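Local structure of periplasmic binding protein (Sulfurospirillum deleyianum, 4PAG) at residues A[122-134]-A[144-156]. The protein probably serves as the periplasmic solute-binding component of an ABC transporter, and holds a histidine molecule in this crystal structure. Numbering follows the deposited sequence.
Sequences DDSQNYPEVFRYL and ANALANMAQTYLD
Leu147 covers one face of the Phe131 ring. Its CB forms a CH-pi contact 4.2 Å from the ring centroid, 13° off the normal, and its CD1 packs against Phe131 CE1. Met33 and Ile37 of helix 28-37 also touch the Phe131 side chain. The Arg132 guanidinium has Ala148 CB over one face, offset toward the rim. At its edge, near the plane, lie Glu129 CD, Asn149 OD1 and a water. Arg132 NH1 forms a salt bridge with Glu129 OE2 (2.8 Å), on the anti side of the carboxylate but tilted out of its plane. Arg132 is extended from CG to NE (chi3 -169°), which lays the chain across Ala148. The Arg132 and Asn145 side chains cross at about a right angle, with Arg132 CG 3.5 Å from Asn145 OD1.

Pro128 is a knob in a hole made by Ala148, Ala151, Gln152 and Leu155. Its CG lies 4.0 Å from Ala151 CB. The small alanines allow close backbones: the CA atoms of Pro128 and Ala148 are 4.1 Å apart. Leu155 CD1 lies 3.7 Å from Pro128 CD and also reaches the carbonyl of Ser124.

No direct hydrogen bond joins the two segments. Waters bridge polar atoms of the two segments instead. One donates to Gln125 OE1 and Leu155 O, another to Arg132 O and Asn145 OD1. A third accepts from Arg132 NE and donates to Asn145 O.

The axes of 127-134 and 144-156 approach to 8.0 Å, with their N-to-C directions 178° apart. The helices they belong to, 127-138 and 141-163, form an antiparallel alpha-hairpin with an alanine-lined interface, within the periplasmic binding protein fold.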
loop_
_atom_site.group_PDB
_atom_site.type_symbol
_atom_site.label_atom_id
_atom_site.label_comp_id
_atom_site.label_asym_id
_atom_site.label_seq_id
_atom_site.Cartn_x
_atom_site.Cartn_y
_atom_site.Cartn_z
ATOM N N ASP A 122 -6.395 5.496 4.822
ATOM C CA ASP A 122 -6.301 6.201 3.549
ATOM C C ASP A 122 -5.226 7.291 3.578
ATOM O O ASP A 122 -4.433 7.410 2.643
ATOM C CB ASP A 122 -7.663 6.750 3.147
ATOM C CG ASP A 122 -8.603 5.658 2.623
ATOM O OD1 ASP A 122 -8.184 4.482 2.447
ATOM O OD2 ASP A 122 -9.771 5.980 2.379
ATOM N N ASP A 123 -5.184 8.059 4.661
ATOM C CA ASP A 123 -4.101 9.002 4.897
ATOM C C ASP A 123 -2.957 8.211 5.508
ATOM O O ASP A 123 -3.100 7.660 6.594
ATOM C CB ASP A 123 -4.556 10.113 5.852
ATOM C CG ASP A 123 -3.543 11.257 5.977
ATOM O OD1 ASP A 123 -2.341 11.096 5.627
ATOM O OD2 ASP A 123 -3.966 12.336 6.450
ATOM N N SER A 124 -1.821 8.153 4.812
ATOM C CA SER A 124 -0.685 7.367 5.286
ATOM C C SER A 124 -0.127 7.868 6.630
ATOM O O SER A 124 0.509 7.102 7.363
ATOM C CB SER A 124 0.420 7.301 4.220
ATOM O OG SER A 124 0.005 6.557 3.071
ATOM N N GLN A 125 -0.367 9.137 6.952
ATOM C CA GLN A 125 0.031 9.684 8.245
ATOM C C GLN A 125 -0.673 8.962 9.406
ATOM O O GLN A 125 -0.212 9.032 10.541
ATOM C CB GLN A 125 -0.235 11.195 8.304
ATOM C CG GLN A 125 0.331 11.986 7.125
ATOM C CD GLN A 125 1.765 12.449 7.328
ATOM O OE1 GLN A 125 2.311 13.178 6.504
ATOM N NE2 GLN A 125 2.364 12.061 8.438
ATOM N N ASN A 126 -1.772 8.261 9.117
ATOM C CA ASN A 126 -2.476 7.455 10.132
ATOM C C ASN A 126 -1.804 6.120 10.499
ATOM O O ASN A 126 -2.215 5.482 11.468
ATOM C CB ASN A 126 -3.912 7.138 9.694
ATOM C CG ASN A 126 -4.797 8.362 9.617
ATOM O OD1 ASN A 126 -4.430 9.456 10.047
ATOM N ND2 ASN A 126 -5.982 8.178 9.063
ATOM N N TYR A 127 -0.796 5.675 9.748
ATOM C CA TYR A 127 -0.228 4.344 10.017
ATOM C C TYR A 127 0.297 4.128 11.451
ATOM O O TYR A 127 0.041 3.078 12.032
ATOM C CB TYR A 127 0.804 3.930 8.955
ATOM C CG TYR A 127 0.127 3.362 7.717
ATOM C CD1 TYR A 127 -0.630 2.194 7.792
ATOM C CD2 TYR A 127 0.210 4.005 6.492
ATOM C CE1 TYR A 127 -1.278 1.682 6.676
ATOM C CE2 TYR A 127 -0.431 3.498 5.371
ATOM C CZ TYR A 127 -1.177 2.340 5.466
ATOM O OH TYR A 127 -1.815 1.842 4.342
ATOM N N PRO A 128 0.993 5.114 12.041
ATOM C CA PRO A 128 1.458 4.881 13.413
ATOM C C PRO A 128 0.324 4.566 14.398
ATOM O O PRO A 128 0.398 3.573 15.125
ATOM C CB PRO A 128 2.171 6.186 13.772
ATOM C CG PRO A 128 2.614 6.748 12.452
ATOM C CD PRO A 128 1.510 6.383 11.497
ATOM N N GLU A 129 -0.724 5.375 14.416
ATOM C CA GLU A 129 -1.828 5.110 15.336
ATOM C C GLU A 129 -2.578 3.807 15.019
ATOM O O GLU A 129 -3.004 3.105 15.933
ATOM C CB GLU A 129 -2.772 6.311 15.432
ATOM C CG GLU A 129 -2.242 7.389 16.369
ATOM C CD GLU A 129 -2.089 6.899 17.807
ATOM O OE1 GLU A 129 -3.085 6.428 18.397
ATOM O OE2 GLU A 129 -0.972 6.981 18.349
ATOM N N VAL A 130 -2.692 3.460 13.739
ATOM C CA VAL A 130 -3.338 2.208 13.348
ATOM C C VAL A 130 -2.503 1.009 13.803
ATOM O O VAL A 130 -3.045 0.038 14.328
ATOM C CB VAL A 130 -3.619 2.158 11.832
ATOM C CG1 VAL A 130 -4.105 0.774 11.406
ATOM C CG2 VAL A 130 -4.657 3.212 11.465
ATOM N N PHE A 131 -1.187 1.083 13.620
ATOM C CA PHE A 131 -0.300 0.051 14.150
ATOM C C PHE A 131 -0.452 -0.118 15.669
ATOM O O PHE A 131 -0.624 -1.238 16.156
ATOM C CB PHE A 131 1.162 0.339 13.789
ATOM C CG PHE A 131 1.581 -0.230 12.467
ATOM C CD1 PHE A 131 1.654 -1.601 12.291
ATOM C CD2 PHE A 131 1.928 0.602 11.407
ATOM C CE1 PHE A 131 2.055 -2.143 11.081
ATOM C CE2 PHE A 131 2.319 0.066 10.192
ATOM C CZ PHE A 131 2.390 -1.306 10.029
ATOM N N ARG A 132 -0.409 0.981 16.414
ATOM C CA ARG A 132 -0.580 0.904 17.872
ATOM C C ARG A 132 -1.937 0.283 18.269
ATOM O O ARG A 132 -2.018 -0.546 19.177
ATOM C CB ARG A 132 -0.424 2.288 18.502
ATOM C CG ARG A 132 0.981 2.843 18.360
ATOM C CD ARG A 132 1.202 4.128 19.137
ATOM N NE ARG A 132 2.476 4.712 18.726
ATOM C CZ ARG A 132 2.628 5.768 17.929
ATOM N NH1 ARG A 132 1.579 6.443 17.454
ATOM N NH2 ARG A 132 3.854 6.170 17.623
ATOM N N TYR A 133 -2.991 0.696 17.578
ATOM C CA TYR A 133 -4.334 0.170 17.795
ATOM C C TYR A 133 -4.361 -1.335 17.576
ATOM O O TYR A 133 -4.843 -2.078 18.425
ATOM C CB TYR A 133 -5.311 0.867 16.852
ATOM C CG TYR A 133 -6.746 0.411 16.955
ATOM C CD1 TYR A 133 -7.558 0.850 17.990
ATOM C CD2 TYR A 133 -7.300 -0.446 16.000
ATOM C CE1 TYR A 133 -8.880 0.448 18.079
ATOM C CE2 TYR A 133 -8.626 -0.855 16.087
ATOM C CZ TYR A 133 -9.408 -0.400 17.124
ATOM O OH TYR A 133 -10.729 -0.786 17.230
ATOM N N LEU A 134 -3.822 -1.791 16.447
ATOM C CA LEU A 134 -3.785 -3.226 16.161
ATOM C C LEU A 134 -2.937 -4.009 17.168
ATOM O O LEU A 134 -3.262 -5.151 17.494
ATOM C CB LEU A 134 -3.326 -3.487 14.724
ATOM C CG LEU A 134 -4.339 -3.089 13.656
ATOM C CD1 LEU A 134 -3.827 -3.464 12.277
ATOM C CD2 LEU A 134 -5.697 -3.734 13.910
ATOM N N ALA A 144 4.062 -3.938 17.603
ATOM C CA ALA A 144 3.315 -2.937 16.852
ATOM C C ALA A 144 3.839 -1.522 17.119
ATOM O O ALA A 144 3.868 -0.693 16.212
ATOM C CB ALA A 144 1.830 -3.017 17.171
ATOM N N ASN A 145 4.238 -1.251 18.361
ATOM C CA ASN A 145 4.809 0.052 18.717
ATOM C C ASN A 145 6.166 0.324 18.048
ATOM O O ASN A 145 6.462 1.468 17.695
ATOM C CB ASN A 145 4.930 0.197 20.239
ATOM C CG ASN A 145 3.573 0.269 20.939
ATOM O OD1 ASN A 145 2.517 0.382 20.301
ATOM N ND2 ASN A 145 3.597 0.199 22.267
ATOM N N ALA A 146 6.993 -0.712 17.885
ATOM C CA ALA A 146 8.275 -0.560 17.178
ATOM C C ALA A 146 8.034 -0.127 15.729
ATOM O O ALA A 146 8.671 0.804 15.236
ATOM C CB ALA A 146 9.068 -1.855 17.219
ATOM N N LEU A 147 7.090 -0.790 15.067
ATOM C CA LEU A 147 6.711 -0.454 13.692
ATOM C C LEU A 147 6.134 0.949 13.589
ATOM O O LEU A 147 6.484 1.697 12.663
ATOM C CB LEU A 147 5.704 -1.469 13.135
ATOM C CG LEU A 147 6.147 -2.928 13.126
ATOM C CD1 LEU A 147 5.087 -3.797 12.459
ATOM C CD2 LEU A 147 7.482 -3.091 12.422
ATOM N N ALA A 148 5.260 1.295 14.540
ATOM C CA ALA A 148 4.650 2.611 14.601
ATOM C C ALA A 148 5.690 3.714 14.746
ATOM O O ALA A 148 5.570 4.758 14.121
ATOM C CB ALA A 148 3.648 2.691 15.752
ATOM N N ASN A 149 6.709 3.483 15.564
ATOM C CA ASN A 149 7.738 4.495 15.780
ATOM C C ASN A 149 8.557 4.786 14.520
ATOM O O ASN A 149 8.816 5.949 14.213
ATOM C CB ASN A 149 8.636 4.109 16.953
ATOM C CG ASN A 149 7.990 4.405 18.293
ATOM O OD1 ASN A 149 7.376 5.452 18.483
ATOM N ND2 ASN A 149 8.106 3.477 19.222
HETATM N N MSE A 150 8.937 3.745 13.783
HETATM C CA MSE A 150 9.645 3.927 12.500
HETATM C C MSE A 150 8.739 4.607 11.500
HETATM O O MSE A 150 9.160 5.530 10.797
HETATM C CB MSE A 150 10.197 2.627 11.912
HETATM C CG MSE A 150 10.982 2.929 10.628
HETATM SE SE MSE A 150 11.904 1.342 9.903
HETATM C CE MSE A 150 13.456 1.411 11.110
ATOM N N ALA A 151 7.489 4.164 11.437
ATOM C CA ALA A 151 6.489 4.807 10.604
ATOM C C ALA A 151 6.412 6.307 10.909
ATOM O O ALA A 151 6.506 7.141 9.997
ATOM C CB ALA A 151 5.129 4.140 10.797
ATOM N N GLN A 152 6.275 6.651 12.190
ATOM C CA GLN A 152 6.152 8.056 12.584
ATOM C C GLN A 152 7.365 8.880 12.139
ATOM O O GLN A 152 7.216 9.972 11.575
ATOM C CB GLN A 152 5.962 8.182 14.106
ATOM C CG GLN A 152 5.591 9.583 14.564
ATOM C CD GLN A 152 4.227 9.996 14.054
ATOM O OE1 GLN A 152 3.205 9.534 14.555
ATOM N NE2 GLN A 152 4.203 10.849 13.041
ATOM N N THR A 153 8.560 8.354 12.381
ATOM C CA THR A 153 9.792 9.042 11.995
ATOM C C THR A 153 9.873 9.269 10.491
ATOM O O THR A 153 10.137 10.383 10.044
ATOM C CB THR A 153 11.023 8.246 12.451
ATOM O OG1 THR A 153 10.997 8.154 13.875
ATOM C CG2 THR A 153 12.326 8.915 12.009
ATOM N N TYR A 154 9.641 8.216 9.715
ATOM C CA TYR A 154 9.724 8.321 8.253
ATOM C C TYR A 154 8.690 9.304 7.716
ATOM O O TYR A 154 8.996 10.134 6.850
ATOM C CB TYR A 154 9.538 6.953 7.599
ATOM C CG TYR A 154 10.767 6.087 7.559
ATOM C CD1 TYR A 154 11.702 6.096 8.592
ATOM C CD2 TYR A 154 10.985 5.229 6.493
ATOM C CE1 TYR A 154 12.824 5.279 8.548
ATOM C CE2 TYR A 154 12.096 4.412 6.441
ATOM C CZ TYR A 154 13.012 4.437 7.466
ATOM O OH TYR A 154 14.112 3.619 7.396
ATOM N N LEU A 155 7.475 9.221 8.239
ATOM C CA LEU A 155 6.398 10.110 7.811
ATOM C C LEU A 155 6.668 11.581 8.163
ATOM O O LEU A 155 6.402 12.478 7.351
ATOM C CB LEU A 155 5.068 9.644 8.405
ATOM C CG LEU A 155 4.546 8.331 7.813
ATOM C CD1 LEU A 155 3.526 7.689 8.746
ATOM C CD2 LEU A 155 3.952 8.535 6.421
ATOM N N ASP A 156 7.205 11.825 9.358
ATOM C CA ASP A 156 7.555 13.188 9.787
ATOM C C ASP A 156 8.690 13.768 8.941
ATOM O O ASP A 156 8.644 14.931 8.554
ATOM C CB ASP A 156 7.952 13.206 11.269
ATOM C CG ASP A 156 6.768 12.977 12.204
ATOM O OD1 ASP A 156 5.606 12.994 11.737
ATOM O OD2 ASP A 156 7.002 12.779 13.420
HETATM O O HOH W 1 4.496 12.339 5.274
HETATM O O HOH W 2 1.758 10.707 11.426
HETATM O O HOH W 3 0.260 -1.221 20.661
HETATM O O HOH W 4 5.107 3.771 18.999
HETATM O O HOH W 5 3.680 8.437 16.834
#